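Local coordinates for protein predicted metal-dependent hydrolase of the TIM-barrel fold (Lactobacillus casei, PDB 2QPX) that is of unknown function but probably acts as a zinc-dependent hydrolase of the amidohydrolase group, built on a TIM barrel, at residues 126-130 and 131-135. Numbering follows the deposited sequence.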
# COMPACT_ATOMS: atom_id res chain seq x y z
N ALA A 126 -18.75 27.80 7.45
CA ALA A 126 -17.30 27.91 7.58
C ALA A 126 -16.72 26.90 8.57
O ALA A 126 -17.24 26.67 9.67
CB ALA A 126 -16.92 29.33 8.06
N ILE A 127 -15.55 26.40 8.19
CA ILE A 127 -14.63 25.58 9.01
C ILE A 127 -13.42 26.45 9.35
O ILE A 127 -12.87 27.15 8.50
CB ILE A 127 -14.16 24.29 8.27
CG1 ILE A 127 -15.36 23.36 7.95
CG2 ILE A 127 -13.03 23.54 9.03
CD1 ILE A 127 -16.00 22.64 9.14
N TYR A 128 -13.03 26.42 10.63
CA TYR A 128 -11.98 27.29 11.19
C TYR A 128 -10.63 26.63 11.03
O TYR A 128 -10.33 25.63 11.68
CB TYR A 128 -12.26 27.47 12.66
CG TYR A 128 -11.36 28.41 13.46
CD1 TYR A 128 -10.09 28.06 13.88
CD2 TYR A 128 -11.82 29.66 13.83
CE1 TYR A 128 -9.32 28.94 14.62
CE2 TYR A 128 -11.08 30.52 14.60
CZ TYR A 128 -9.80 30.16 14.99
OH TYR A 128 -9.00 30.99 15.75
N ARG A 129 -9.80 27.19 10.17
CA ARG A 129 -8.45 26.64 9.99
C ARG A 129 -7.53 27.16 11.11
O ARG A 129 -7.28 28.39 11.26
CB ARG A 129 -7.87 26.99 8.61
CG ARG A 129 -6.55 26.26 8.37
CD ARG A 129 -5.94 26.57 7.08
NE ARG A 129 -6.62 25.89 6.00
CZ ARG A 129 -6.07 25.64 4.82
NH1 ARG A 129 -4.85 26.06 4.56
NH2 ARG A 129 -6.73 24.96 3.93
N LEU A 130 -7.01 26.23 11.89
CA LEU A 130 -6.19 26.60 13.04
C LEU A 130 -4.92 27.38 12.68
O LEU A 130 -4.64 28.40 13.26
CB LEU A 130 -5.84 25.34 13.83
CG LEU A 130 -7.04 24.69 14.56
CD1 LEU A 130 -6.63 23.26 15.01
CD2 LEU A 130 -7.54 25.51 15.77
N GLU A 131 -4.14 26.84 11.76
CA GLU A 131 -2.81 27.40 11.51
C GLU A 131 -2.86 28.82 10.94
O GLU A 131 -2.01 29.65 11.25
CB GLU A 131 -1.92 26.48 10.66
CG GLU A 131 -1.52 25.18 11.34
CD GLU A 131 -2.59 24.08 11.37
OE1 GLU A 131 -3.69 24.24 10.76
OE2 GLU A 131 -2.25 23.04 12.01
N THR A 132 -3.83 29.10 10.06
CA THR A 132 -3.94 30.44 9.47
C THR A 132 -4.40 31.46 10.51
O THR A 132 -3.92 32.58 10.55
CB THR A 132 -4.83 30.39 8.21
OG1 THR A 132 -5.97 29.65 8.51
CG2 THR A 132 -4.12 29.69 7.06
N HIS A 133 -5.30 31.07 11.42
CA HIS A 133 -5.68 31.95 12.52
C HIS A 133 -4.46 32.16 13.43
O HIS A 133 -4.18 33.30 13.84
CB HIS A 133 -6.88 31.40 13.30
CG HIS A 133 -8.18 31.64 12.62
ND1 HIS A 133 -8.74 30.74 11.73
CD2 HIS A 133 -9.04 32.69 12.68
CE1 HIS A 133 -9.90 31.23 11.29
NE2 HIS A 133 -10.09 32.42 11.83
N ALA A 134 -3.70 31.10 13.68
CA ALA A 134 -2.48 31.21 14.50
C ALA A 134 -1.51 32.24 13.88
O ALA A 134 -0.93 33.09 14.58
CB ALA A 134 -1.81 29.84 14.67
N GLU A 135 -1.32 32.17 12.57
CA GLU A 135 -0.47 33.11 11.83
C GLU A 135 -0.95 34.54 11.95
O GLU A 135 -0.15 35.48 12.16
CB GLU A 135 -0.41 32.72 10.35
CG GLU A 135 0.34 31.42 10.08
CD GLU A 135 0.05 30.76 8.74
OE1 GLU A 135 -0.82 31.24 7.98
OE2 GLU A 135 0.70 29.73 8.46
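Tyr128 stacks on His133 where strand 124-127 of the TIM barrel runs into helix 130-138, a strand-to-helix turn on the zinc-bearing end, with Arg129 at the N-cap position. The two rings lie face to face, their planes only 8° apart and their centroids 3.6 Å from each other. ND1 of His133 sits over the centre of the tyrosine ring, whereas CZ of Tyr128 lies over the rim of the imidazole, 3.2 Å from CG of His133. With CG anti to the backbone N (chi1 -176°), the tyrosine ring reaches forward along the chain to meet the first turn of the helix, and its OH is hydrogen-bonded to Asp154 of helix 144-156. The carbonyl of Arg129 helps fix the imidazole's rotation: ND1 of His133 donates to O of Arg129 at 2.8 Å, with an N-H...O angle of 166°. That oxygen lies in the imidazole plane, though ND1 stands above the carbonyl plane. The backbone N of His133 adds a weak bond to the same oxygen, and Ala134 N to Leu130 O (2.9 Å) continues the helical pattern. Beside this, the Arg129 chain passes Thr132, its CD lying 3.6 Å from CG2 of Thr132, on its way to a salt bridge with Asp101; the Arg129 side chain also comes close to the zinc ligand His20. A leucine in place of Tyr128 would probably leave one face of the imidazole without its flat partner and Asp154 without its hydrogen-bond partner. Around the turn, Phe163 meets the Tyr128 ring edge-to-face, Leu130 packs on helices 204-221 and 144-156, and the Glu131 carboxylate is hydrogen-bonded to Ser168 OG and to the backbone N of Ile169, next to the carboxylated zinc ligand Lys167; strand 124-127 itself runs parallel to strand 95-101.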